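Local atomic coordinates of MgGH51 (Meripilus giganteus, PDB entry 6ZPV), a protein that catalyses the hydrolysis of terminal alpha-L-arabinofuranosyl residues from arabinofuranosides, as a fungal alpha-L-arabinofuranosidase of glycoside hydrolase family GH51. Residues G32-L37 / V264-L269; S124-A129 / V178-A183; N384-N387 / V393-S396; T406-N411 / G428-I433; I552-A555 / A559-L562. One frame throughout, in Å; residues are numbered along the deposited sequence.

Interaction 2 lies at the far end of a domain of antiparallel sheets; both its segments fall, in sequence, between the two segments of interaction 1. That first contact joins the loops after strands 20-21 and 224-227, neighbours in the parallel eight-stranded sheet. Interaction 3 lies in the loop between strands 378-381 and 396-403 of that sheet, interaction 4 on its strand 424-432 and the helix before it. Interaction 5 comes last, in the C-terminal sheets, yet touches interaction 4 through Y409 CD2 and A555 CB, 3.7 Å apart. Interactions 2 and 5 have centres about 69 Å apart, so the contacts run from the antiparallel sheets at one end, past the barrel, to the C-terminal sheets at the other.

Interaction 1 (G32-L37 / V264-L269); sequences GLYAEL and VNTDGL
Y34 swings its CG opposite its own backbone N (chi1 -177°), and this carries the ring across to the backbone of G268 and L269. The side chains of Y34 and L269 run past each other in opposing directions, their CB atoms 4.0 Å apart. One ring face of Y34 lies against the peptide between G268 and L269: L269 N sits 3.8 Å above the ring plane over its centre, while G268 C is displaced toward the rim. Farther out, Y34 OH comes to 3.4 Å from G268 CA. Glycine suits this place because a beta carbon would point into the tyrosine hydroxyl.

Y34 is the first residue to leave helical geometry after helix 29-33, which follows the first strand of the parallel (beta/alpha)-barrel sheet; segment 264-269 belongs to the long connection after the second strand, just ahead of helix 271-281. Here T266 shapes the backbone in an ST turn, its OG1 accepting from G268 N at 2.9 Å with an N-H...O angle of 161°. The same oxygen is hydrogen-bonded to D30 and passes Y34 CE2 obliquely at 3.9 Å. At the far end of the ring, the buried Y34 OH is satisfied by N207 and R41, and N207 also binds G268 O, tying the hydroxyl and the peptide that faces the ring to one asparagine.

Interaction 2 (S124-A129 / V178-A183); sequences SSFSGA and VTIDGA
This is a small, buried contact, partly apolar and partly mediated by water, between F126 and A129 on one side and I180 and D181 on the other. It lies where strands 127-136 and 174-181, antiparallel neighbours in a five-stranded sheet, draw apart toward their ends. Farther along, T179 still pairs directly with T131 through the backbone, but at A129 and I180 the CA atoms are 6.3 Å apart and a water fills the widening gap. It donates to A129 O at 2.7 Å and accepts from D181 N at 2.9 Å, so both backbone groups find a partner although no direct backbone bond links them here.

The same water lies in the plane of the F126 ring at its edge, 3.6 Å from F126 CZ. F126 CG is anti to the backbone N (chi1 179°), which turns the ring toward I180; CE1 of F126 and CD1 of I180 meet obliquely, 4.2 Å apart. The other branch of I180, CG2, approaches A129 O at 3.8 Å. An aromatic ring and a branched aliphatic chain suit this buried place, and G128 suits its own because a beta carbon there would run into F126 CZ.

Turns hold the chain on both flanks. S124 OG accepts from F126 N at 3.1 Å in an ST turn. D181 OD1 accepts from A183 N at 2.9 Å in an Asx turn, and from A184 N as well. Two five-stranded antiparallel sheets are consistent with a beta-sandwich, here at the end of a strand pair, where a water replaces the direct bond.

Interaction 3 (N384-N387 / V393-S396); sequences NAWN and VPQS. With NAG (2-acetamido-2-deoxy-beta-D-glucopyranose), chain B; NAG (2-acetamido-2-deoxy-beta-D-glucopyranose), chain C; BMA (beta-D-mannopyranose), chain D.
Apolar packing across the loop is carried by W386, which presents the outer rim of its indole to V393 and P394. V393 CG1 lies near the ring plane at the edge, 4.2 Å from W386 CZ3, while P394 CD stands 4.3 Å from the same CZ3. The indole is turned so that CG lies opposite the carbonyl carbon (chi1 -51°), which brings this rim to V393 and P394 and leaves a broad face for sugar.

Stacking on the glycan uses that face. C3 of NAG (chain B) lies over the centre of the indole, 3.6 Å from W386 CD2, consistent with a CH-pi contact. V393 CG1 extends the apolar platform to the acetyl methyl C8 of the same NAG, 4.0 Å away. With an alanine here in place of W386, the sugar face would probably lose its platform, and V393 and P394 this aromatic neighbour.

Hydrogen bonds hold the flanks. N387 ND2 donates almost straight (169°) to O3 of NAG (chain C), 3.2 Å away. W386 NE1 bonds to Y425 OH, which would restrain rotation of the indole. In the backbone, N387 N donates to N384 O across a type II turn in which W386 takes the left-handed third position. Apart from these bonds, N387 OD1 makes a van der Waals contact with C5 of the mannose.

Two neighbouring residues of one tight turn thus meet successive sugars, one by stacking and the other by hydrogen bonding. The arrangement is that of an N-glycan core lying along the protein surface on an aromatic platform, here in the loop between strands 378-381 and 396-403.

Interaction 4 (T406-N411 / G428-I433); sequences TWFYQN and GEYAAI
Helix 406-410 passes strand 430-432 at 8.9 Å between axes, with their directions 121° apart, and the CA atoms of F408 and A432 come within 7.1 Å of each other. F408 carries the contact. Its CG lies opposite the carbonyl carbon and beside the backbone N (chi1 -81°), which sends the ring toward the strand. There CE2 is 3.3 Å from A431 O, reached obliquely, and CD2 packs at 3.7 Å against A432 CB. On the ring's other flank CE1 meets Y430 CD2 at 4.0 Å, the two aromatic side chains passing at a slant. Alanine suits position 432 because its methyl group fills the place beside the phenyl without pushing the helix off.

Within the helix, W407 CE3 sits over the centre of the F408 ring, and N411 ND2, donating to W407 O at 2.9 Å, lies above the indole of W407, offset toward its rim. W407 O lies almost in the amide plane of N411, the first residue past the helix. A serine in place of F408 would probably open a gap between helix and strand and take from Y430 and A432 this aromatic neighbour.

The pair belongs to the beta-alpha-beta unit of strand 396-403, helix 405-410 and strand 424-432 in the barrel. F463 of helix 454-469 meets F408 edge-to-face, M464 of the same helix touches Y430, whose hydroxyl reaches Q512, and A431 packs on Y479 of the adjoining strand 474-479.

Interaction 5 (I552-A555 / A559-L562); sequences IANA and AQSL
Strands 547-554 and 560-565 follow each other through a short turn in the C-terminal domain but belong to different sheets, the first to one of seven strands and the second to one of three, so they meet mainly through side chains, I552 with L562 and N554 with Q560, as layers of a sandwich do. The CA atoms of I552 and L562 are 9.5 Å apart, and their methyl groups bridge the distance: CG2 of I552 lies 4.2 Å from CD1 of L562. The two slide past each other in opposite directions.

Toward the turn the layers converge. N554 holds its amide opposite the backbone N (chi1 -175°), directed across to the other strand, where ND2 also reaches the backbone, 3.7 Å from Q560 N and 3.9 Å from Q560 CG. The amide planes of N554 and Q560 are 62° apart. Asparagine suits this buried position because it serves both sides: OD1 accepts from G556 N, while ND2 donates to S558 O within the turn and to A614 O of strand 609-614.

The chemistry is thus divided. Hydrocarbon packing lies farther from the turn, with L562 also on L535 and W537, whereas near the turn a single satisfied amide ties turn and sheet together.

Interaction 1 (G32-L37 / V264-L269)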
# COMPACT_ATOMS: atom_id res chain seq x y z
N GLY A 32 2.13 -7.41 5.02
CA GLY A 32 2.94 -6.32 4.47
C GLY A 32 2.97 -5.12 5.37
O GLY A 32 3.59 -5.12 6.45
N LEU A 33 2.30 -4.06 4.92
CA LEU A 33 2.29 -2.78 5.72
C LEU A 33 1.65 -3.00 7.10
O LEU A 33 2.06 -2.34 8.05
CB LEU A 33 1.58 -1.72 4.89
CG LEU A 33 1.48 -0.34 5.53
CD1 LEU A 33 2.85 0.28 5.72
CD2 LEU A 33 0.63 0.55 4.63
N TYR A 34 0.62 -3.83 7.19
CA TYR A 34 -0.01 -4.11 8.49
C TYR A 34 0.91 -5.01 9.31
O TYR A 34 1.34 -6.04 8.82
CB TYR A 34 -1.39 -4.72 8.25
CG TYR A 34 -2.21 -5.01 9.48
CD1 TYR A 34 -2.37 -4.07 10.49
CD2 TYR A 34 -2.88 -6.21 9.59
CE1 TYR A 34 -3.17 -4.35 11.59
CE2 TYR A 34 -3.68 -6.48 10.70
CZ TYR A 34 -3.82 -5.56 11.72
OH TYR A 34 -4.64 -5.87 12.79
N ALA A 35 1.20 -4.64 10.56
CA ALA A 35 2.34 -5.31 11.27
C ALA A 35 2.04 -6.70 11.82
O ALA A 35 2.98 -7.35 12.28
CB ALA A 35 2.82 -4.40 12.39
N GLU A 36 0.78 -7.14 11.82
CA GLU A 36 0.45 -8.47 12.34
C GLU A 36 1.34 -9.53 11.74
O GLU A 36 1.53 -9.60 10.49
CB GLU A 36 -1.02 -8.77 12.01
CG GLU A 36 -1.44 -10.20 12.26
CD GLU A 36 -1.43 -10.59 13.75
OE1 GLU A 36 -2.21 -9.92 14.50
OE2 GLU A 36 -0.67 -11.48 14.15
N LEU A 37 1.84 -10.45 12.55
CA LEU A 37 2.79 -11.48 12.11
C LEU A 37 2.15 -12.84 11.87
O LEU A 37 2.81 -13.69 11.20
CB LEU A 37 3.88 -11.62 13.20
CG LEU A 37 4.72 -10.38 13.37
CD1 LEU A 37 5.61 -10.46 14.59
CD2 LEU A 37 5.53 -10.09 12.12
N VAL A 264 -7.84 -14.06 1.76
CA VAL A 264 -8.64 -13.38 2.78
C VAL A 264 -7.93 -12.14 3.30
O VAL A 264 -6.75 -12.20 3.64
CB VAL A 264 -8.98 -14.34 3.94
CG1 VAL A 264 -9.70 -13.64 5.05
CG2 VAL A 264 -9.79 -15.51 3.42
N ASN A 265 -8.68 -11.04 3.39
CA ASN A 265 -8.25 -9.86 4.12
C ASN A 265 -8.87 -9.91 5.51
O ASN A 265 -10.05 -10.08 5.68
CB ASN A 265 -8.71 -8.59 3.42
CG ASN A 265 -8.09 -8.23 2.11
OD1 ASN A 265 -8.14 -7.03 1.74
ND2 ASN A 265 -7.52 -9.17 1.36
N THR A 266 -8.01 -9.67 6.53
CA THR A 266 -8.50 -9.60 7.91
C THR A 266 -9.31 -8.32 8.16
O THR A 266 -10.11 -8.31 9.12
CB THR A 266 -7.35 -9.63 8.90
OG1 THR A 266 -6.56 -8.42 8.83
CG2 THR A 266 -6.48 -10.86 8.81
N ASP A 267 -9.05 -7.28 7.38
CA ASP A 267 -9.53 -5.91 7.65
C ASP A 267 -8.96 -5.36 8.95
O ASP A 267 -9.47 -4.34 9.46
CB ASP A 267 -11.05 -5.79 7.50
CG ASP A 267 -11.51 -5.74 6.04
OD1 ASP A 267 -10.68 -5.33 5.19
OD2 ASP A 267 -12.70 -6.04 5.81
N GLY A 268 -7.87 -5.96 9.47
CA GLY A 268 -7.12 -5.34 10.54
C GLY A 268 -6.49 -4.03 10.12
O GLY A 268 -6.33 -3.14 10.96
N LEU A 269 -6.10 -3.95 8.86
CA LEU A 269 -5.70 -2.69 8.24
C LEU A 269 -7.00 -2.02 7.79
O LEU A 269 -7.49 -2.32 6.69
CB LEU A 269 -4.75 -2.91 7.10
CG LEU A 269 -4.31 -1.65 6.34
CD1 LEU A 269 -3.66 -0.67 7.25
CD2 LEU A 269 -3.40 -2.04 5.18

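Interaction 2 (S124-A129 / V178-A183)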
# COMPACT_ATOMS: atom_id res chain seq x y z
N SER A 124 -13.15 -29.02 32.92
CA SER A 124 -12.24 -30.10 33.33
C SER A 124 -11.40 -29.69 34.52
O SER A 124 -11.33 -28.51 34.86
CB SER A 124 -11.33 -30.57 32.20
OG SER A 124 -10.22 -29.68 32.14
N SER A 125 -10.73 -30.67 35.09
CA SER A 125 -9.80 -30.40 36.22
C SER A 125 -8.39 -30.00 35.74
O SER A 125 -7.49 -29.85 36.57
CB SER A 125 -9.67 -31.60 37.09
OG SER A 125 -9.17 -32.71 36.35
N PHE A 126 -8.21 -29.66 34.47
CA PHE A 126 -6.87 -29.23 34.00
C PHE A 126 -6.37 -28.12 34.89
O PHE A 126 -7.05 -27.12 35.16
CB PHE A 126 -6.92 -28.74 32.55
CG PHE A 126 -5.57 -28.28 32.07
CD1 PHE A 126 -4.62 -29.21 31.69
CD2 PHE A 126 -5.22 -26.95 32.06
CE1 PHE A 126 -3.34 -28.80 31.32
CE2 PHE A 126 -3.96 -26.53 31.66
CZ PHE A 126 -3.02 -27.46 31.30
N SER A 127 -5.07 -28.16 35.17
CA SER A 127 -4.37 -27.05 35.86
C SER A 127 -2.93 -27.03 35.37
O SER A 127 -2.20 -28.03 35.52
CB SER A 127 -4.40 -27.22 37.34
OG SER A 127 -3.73 -26.22 38.05
N GLY A 128 -2.52 -25.96 34.73
CA GLY A 128 -1.15 -25.90 34.18
C GLY A 128 -0.90 -24.63 33.43
O GLY A 128 -1.85 -23.81 33.23
N ALA A 129 0.33 -24.42 33.04
CA ALA A 129 0.74 -23.21 32.29
C ALA A 129 0.39 -23.36 30.81
O ALA A 129 0.64 -24.42 30.22
CB ALA A 129 2.25 -23.03 32.42
N VAL A 178 2.10 -22.00 20.56
CA VAL A 178 1.30 -22.14 21.78
C VAL A 178 1.44 -23.58 22.23
O VAL A 178 1.21 -24.49 21.41
CB VAL A 178 -0.17 -21.79 21.54
CG1 VAL A 178 -1.00 -21.99 22.78
CG2 VAL A 178 -0.31 -20.38 20.99
N THR A 179 1.83 -23.82 23.47
CA THR A 179 1.92 -25.19 24.01
C THR A 179 1.33 -25.25 25.42
O THR A 179 1.38 -24.29 26.20
CB THR A 179 3.36 -25.71 24.01
OG1 THR A 179 4.21 -24.92 24.81
CG2 THR A 179 3.92 -25.83 22.63
N ILE A 180 0.96 -26.48 25.77
CA ILE A 180 0.78 -26.87 27.20
C ILE A 180 1.63 -28.13 27.41
O ILE A 180 2.11 -28.79 26.47
CB ILE A 180 -0.71 -27.11 27.54
CG1 ILE A 180 -1.34 -28.26 26.75
CG2 ILE A 180 -1.51 -25.85 27.42
CD1 ILE A 180 -2.75 -28.60 27.19
N ASP A 181 1.78 -28.50 28.66
CA ASP A 181 2.45 -29.72 29.05
C ASP A 181 1.53 -30.89 28.71
O ASP A 181 0.40 -30.99 29.20
CB ASP A 181 2.80 -29.67 30.54
CG ASP A 181 3.56 -30.85 31.04
OD1 ASP A 181 3.06 -31.98 30.90
OD2 ASP A 181 4.67 -30.66 31.64
N GLY A 182 2.01 -31.80 27.85
CA GLY A 182 1.18 -32.92 27.36
C GLY A 182 0.78 -33.93 28.41
O GLY A 182 -0.23 -34.61 28.24
N ALA A 183 1.57 -34.05 29.46
CA ALA A 183 1.20 -34.95 30.57
C ALA A 183 0.06 -34.30 31.36
O ALA A 183 -0.99 -34.94 31.61
CB ALA A 183 2.39 -35.28 31.45
O HOH W 1 0.51 -27.08 30.87

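Interaction 3 (N384-N387 / V393-S396)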
# COMPACT_ATOMS: atom_id res chain seq x y z
N ASN A 384 -13.30 6.42 -18.76
CA ASN A 384 -12.38 7.12 -19.68
C ASN A 384 -12.85 8.56 -19.82
O ASN A 384 -14.10 8.85 -19.84
CB ASN A 384 -12.38 6.44 -21.05
CG ASN A 384 -11.85 5.03 -20.99
OD1 ASN A 384 -10.95 4.72 -20.21
ND2 ASN A 384 -12.38 4.18 -21.86
N ALA A 385 -11.92 9.47 -19.93
CA ALA A 385 -12.30 10.89 -19.89
C ALA A 385 -13.29 11.21 -20.98
O ALA A 385 -13.03 10.97 -22.16
CB ALA A 385 -11.04 11.72 -19.99
N TRP A 386 -14.43 11.76 -20.57
CA TRP A 386 -15.44 12.39 -21.45
C TRP A 386 -16.27 11.43 -22.28
O TRP A 386 -17.13 11.90 -23.04
CB TRP A 386 -14.80 13.47 -22.36
CG TRP A 386 -13.98 14.41 -21.55
CD1 TRP A 386 -12.63 14.54 -21.60
CD2 TRP A 386 -14.41 15.27 -20.51
NE1 TRP A 386 -12.17 15.40 -20.62
CE2 TRP A 386 -13.26 15.88 -19.97
CE3 TRP A 386 -15.65 15.58 -19.97
CZ2 TRP A 386 -13.33 16.77 -18.91
CZ3 TRP A 386 -15.73 16.48 -18.93
CH2 TRP A 386 -14.57 17.06 -18.41
N ASN A 387 -16.08 10.14 -22.13
CA ASN A 387 -16.84 9.13 -22.90
C ASN A 387 -17.07 7.93 -22.00
O ASN A 387 -16.16 7.12 -21.80
CB ASN A 387 -16.13 8.72 -24.17
CG ASN A 387 -16.08 9.79 -25.22
OD1 ASN A 387 -17.12 10.05 -25.84
ND2 ASN A 387 -14.93 10.44 -25.39
N VAL A 393 -20.77 17.44 -14.25
CA VAL A 393 -19.46 17.50 -14.96
C VAL A 393 -18.37 17.18 -13.96
O VAL A 393 -18.26 17.78 -12.89
CB VAL A 393 -19.24 18.87 -15.61
CG1 VAL A 393 -17.82 18.95 -16.22
CG2 VAL A 393 -20.27 19.18 -16.66
N PRO A 394 -17.56 16.12 -14.21
CA PRO A 394 -16.48 15.79 -13.30
C PRO A 394 -15.44 16.90 -13.25
O PRO A 394 -14.95 17.31 -14.30
CB PRO A 394 -15.88 14.50 -13.83
CG PRO A 394 -16.86 13.98 -14.78
CD PRO A 394 -17.62 15.16 -15.32
N GLN A 395 -15.01 17.22 -12.02
CA GLN A 395 -13.87 18.14 -11.89
C GLN A 395 -12.54 17.44 -12.12
O GLN A 395 -11.56 18.15 -12.43
CB GLN A 395 -13.89 18.77 -10.52
CG GLN A 395 -15.12 19.63 -10.29
CD GLN A 395 -14.88 20.44 -9.06
OE1 GLN A 395 -15.10 19.97 -7.92
NE2 GLN A 395 -14.39 21.65 -9.30
N SER A 396 -12.48 16.13 -11.97
CA SER A 396 -11.25 15.35 -12.16
C SER A 396 -11.59 13.98 -12.72
O SER A 396 -12.68 13.41 -12.43
CB SER A 396 -10.53 15.20 -10.87
OG SER A 396 -10.08 16.40 -10.29
C1 NAG B . -12.48 19.87 -21.90
C2 NAG B . -13.99 19.55 -21.91
C3 NAG B . -14.36 18.23 -22.55
C4 NAG B . -13.67 17.89 -23.82
C5 NAG B . -12.20 18.21 -23.62
C6 NAG B . -11.41 18.06 -24.94
C7 NAG B . -15.02 20.85 -20.11
C8 NAG B . -15.36 20.92 -18.62
N2 NAG B . -14.57 19.71 -20.59
O3 NAG B . -15.80 18.09 -22.68
O4 NAG B . -13.72 16.51 -24.20
O5 NAG B . -11.96 19.54 -23.23
O6 NAG B . -12.02 18.84 -25.97
O7 NAG B . -15.24 21.81 -20.86
C1 NAG C . -14.68 16.14 -25.16
C2 NAG C . -14.26 14.82 -25.79
C3 NAG C . -15.29 14.36 -26.76
C4 NAG C . -16.61 14.28 -25.99
C5 NAG C . -16.92 15.57 -25.20
C6 NAG C . -18.17 15.47 -24.29
C7 NAG C . -11.88 14.32 -26.02
C8 NAG C . -10.62 14.61 -26.85
N2 NAG C . -12.95 14.97 -26.42
O3 NAG C . -14.94 13.03 -27.19
O4 NAG C . -17.73 14.16 -26.89
O5 NAG C . -15.84 15.92 -24.35
O6 NAG C . -18.48 16.61 -23.45
O7 NAG C . -11.82 13.60 -25.04
C1 BMA D . -18.21 12.88 -27.20
C2 BMA D . -19.70 13.05 -27.56
C3 BMA D . -20.26 11.72 -28.05
C4 BMA D . -19.44 11.16 -29.21
C5 BMA D . -17.97 11.13 -28.85
C6 BMA D . -17.11 10.77 -30.08
O2 BMA D . -19.91 14.07 -28.56
O3 BMA D . -21.62 11.89 -28.50
O4 BMA D . -19.87 9.87 -29.62
O5 BMA D . -17.53 12.42 -28.41
O6 BMA D . -15.79 10.43 -29.58

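Interaction 4 (T406-N411 / G428-I433)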
# COMPACT_ATOMS: atom_id res chain seq x y z
N THR A 406 9.36 1.79 -23.45
CA THR A 406 9.45 2.64 -24.63
C THR A 406 8.18 3.49 -24.77
O THR A 406 8.28 4.67 -25.10
CB THR A 406 9.72 1.77 -25.85
OG1 THR A 406 11.02 1.20 -25.66
CG2 THR A 406 9.67 2.54 -27.15
N TRP A 407 7.02 2.87 -24.56
CA TRP A 407 5.79 3.67 -24.63
C TRP A 407 5.88 4.88 -23.70
O TRP A 407 5.44 5.98 -24.04
CB TRP A 407 4.57 2.80 -24.25
CG TRP A 407 3.25 3.50 -24.34
CD1 TRP A 407 2.41 3.43 -25.41
CD2 TRP A 407 2.64 4.37 -23.38
NE1 TRP A 407 1.31 4.21 -25.21
CE2 TRP A 407 1.44 4.83 -23.99
CE3 TRP A 407 2.97 4.82 -22.09
CZ2 TRP A 407 0.58 5.74 -23.33
CZ3 TRP A 407 2.13 5.73 -21.48
CH2 TRP A 407 0.96 6.21 -22.09
N PHE A 408 6.38 4.70 -22.49
CA PHE A 408 6.41 5.80 -21.52
C PHE A 408 7.26 6.97 -22.04
O PHE A 408 6.81 8.13 -21.93
CB PHE A 408 6.86 5.31 -20.13
CG PHE A 408 5.74 4.68 -19.36
CD1 PHE A 408 4.86 5.49 -18.66
CD2 PHE A 408 5.44 3.34 -19.43
CE1 PHE A 408 3.73 4.97 -18.04
CE2 PHE A 408 4.33 2.83 -18.80
CZ PHE A 408 3.47 3.63 -18.09
N TYR A 409 8.46 6.74 -22.59
CA TYR A 409 9.21 7.90 -23.11
C TYR A 409 8.54 8.47 -24.35
O TYR A 409 8.57 9.68 -24.56
CB TYR A 409 10.72 7.69 -23.25
CG TYR A 409 11.18 6.81 -24.37
CD1 TYR A 409 11.15 7.30 -25.67
CD2 TYR A 409 11.73 5.57 -24.19
CE1 TYR A 409 11.64 6.56 -26.75
CE2 TYR A 409 12.29 4.84 -25.25
CZ TYR A 409 12.25 5.35 -26.53
OH TYR A 409 12.78 4.61 -27.58
N GLN A 410 7.96 7.62 -25.19
CA GLN A 410 7.30 8.03 -26.41
C GLN A 410 6.05 8.85 -26.12
O GLN A 410 5.60 9.56 -27.02
CB GLN A 410 6.95 6.87 -27.35
CG GLN A 410 8.19 6.22 -27.95
CD GLN A 410 7.76 5.06 -28.86
OE1 GLN A 410 6.80 4.33 -28.52
NE2 GLN A 410 8.59 4.76 -29.82
N ASN A 411 5.47 8.74 -24.92
CA ASN A 411 4.19 9.38 -24.60
C ASN A 411 4.37 10.40 -23.50
O ASN A 411 3.38 10.80 -22.86
CB ASN A 411 3.13 8.30 -24.30
CG ASN A 411 2.73 7.61 -25.58
OD1 ASN A 411 1.83 8.12 -26.27
ND2 ASN A 411 3.40 6.57 -25.95
N GLY A 428 -3.61 7.83 -11.56
CA GLY A 428 -3.70 7.09 -10.32
C GLY A 428 -3.05 5.74 -10.30
O GLY A 428 -2.85 5.15 -9.23
N GLU A 429 -2.75 5.19 -11.50
CA GLU A 429 -1.94 3.98 -11.62
C GLU A 429 -1.13 4.14 -12.91
O GLU A 429 -1.71 4.30 -13.98
CB GLU A 429 -2.81 2.71 -11.78
CG GLU A 429 -3.72 2.44 -10.58
CD GLU A 429 -4.66 1.27 -10.71
OE1 GLU A 429 -4.34 0.30 -11.49
OE2 GLU A 429 -5.75 1.31 -10.09
N TYR A 430 0.16 3.91 -12.80
CA TYR A 430 0.99 3.74 -13.99
C TYR A 430 2.20 2.91 -13.63
O TYR A 430 2.70 2.98 -12.51
CB TYR A 430 1.39 5.07 -14.67
CG TYR A 430 2.28 5.99 -13.86
CD1 TYR A 430 1.81 6.74 -12.81
CD2 TYR A 430 3.64 6.07 -14.16
CE1 TYR A 430 2.65 7.57 -12.08
CE2 TYR A 430 4.48 6.88 -13.43
CZ TYR A 430 4.00 7.65 -12.40
OH TYR A 430 4.84 8.47 -11.71
N ALA A 431 2.72 2.19 -14.64
CA ALA A 431 3.98 1.48 -14.52
C ALA A 431 4.35 0.91 -15.88
O ALA A 431 3.47 0.50 -16.67
CB ALA A 431 3.90 0.29 -13.56
N ALA A 432 5.66 0.86 -16.15
CA ALA A 432 6.20 0.09 -17.29
C ALA A 432 6.38 -1.35 -16.84
O ALA A 432 7.22 -1.63 -16.00
CB ALA A 432 7.49 0.73 -17.77
N ILE A 433 5.57 -2.27 -17.39
CA ILE A 433 5.42 -3.62 -16.80
C ILE A 433 6.06 -4.72 -17.63
O ILE A 433 6.19 -5.82 -17.08
CB ILE A 433 3.96 -3.96 -16.50
CG1 ILE A 433 3.13 -4.18 -17.75
CG2 ILE A 433 3.37 -2.88 -15.59
CD1 ILE A 433 1.77 -4.81 -17.45

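Interaction 5 (I552-A555 / A559-L562)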
# COMPACT_ATOMS: atom_id res chain seq x y z
N ILE A 552 16.24 15.07 -15.19
CA ILE A 552 16.64 14.67 -16.55
C ILE A 552 16.52 13.16 -16.68
O ILE A 552 17.16 12.40 -15.90
CB ILE A 552 18.10 15.06 -16.82
CG1 ILE A 552 18.35 16.54 -16.52
CG2 ILE A 552 18.49 14.69 -18.24
CD1 ILE A 552 19.81 16.92 -16.35
N ALA A 553 15.74 12.71 -17.64
CA ALA A 553 15.59 11.29 -17.95
C ALA A 553 16.23 11.02 -19.31
O ALA A 553 15.76 11.55 -20.31
CB ALA A 553 14.12 10.88 -17.93
N ASN A 554 17.23 10.14 -19.32
CA ASN A 554 17.77 9.60 -20.58
C ASN A 554 17.29 8.16 -20.65
O ASN A 554 17.85 7.30 -20.00
CB ASN A 554 19.28 9.73 -20.68
CG ASN A 554 19.80 9.27 -22.02
OD1 ASN A 554 19.01 8.71 -22.82
ND2 ASN A 554 21.07 9.51 -22.30
N ALA A 555 16.19 7.93 -21.40
CA ALA A 555 15.52 6.63 -21.45
C ALA A 555 16.02 5.78 -22.58
O ALA A 555 15.39 4.68 -22.84
CB ALA A 555 14.01 6.80 -21.57
N ALA A 559 24.43 7.88 -24.45
CA ALA A 559 24.72 9.10 -23.66
C ALA A 559 24.33 10.32 -24.46
O ALA A 559 24.52 10.35 -25.70
CB ALA A 559 26.17 9.18 -23.23
N GLN A 560 23.85 11.36 -23.80
CA GLN A 560 23.53 12.62 -24.45
C GLN A 560 23.94 13.80 -23.56
O GLN A 560 23.67 13.72 -22.36
CB GLN A 560 22.03 12.69 -24.74
CG GLN A 560 21.49 11.55 -25.56
CD GLN A 560 20.79 12.22 -26.67
OE1 GLN A 560 21.49 12.96 -27.33
NE2 GLN A 560 19.45 12.14 -26.68
N SER A 561 24.46 14.86 -24.12
CA SER A 561 24.91 16.03 -23.34
C SER A 561 23.87 17.14 -23.43
O SER A 561 23.21 17.30 -24.48
CB SER A 561 26.32 16.55 -23.79
OG SER A 561 27.28 15.56 -23.43
N LEU A 562 23.72 17.88 -22.34
CA LEU A 562 22.84 19.01 -22.25
C LEU A 562 23.64 20.20 -21.80
O LEU A 562 24.33 20.13 -20.80
CB LEU A 562 21.70 18.75 -21.25
CG LEU A 562 20.89 17.46 -21.53
CD1 LEU A 562 21.43 16.31 -20.72
CD2 LEU A 562 19.41 17.63 -21.23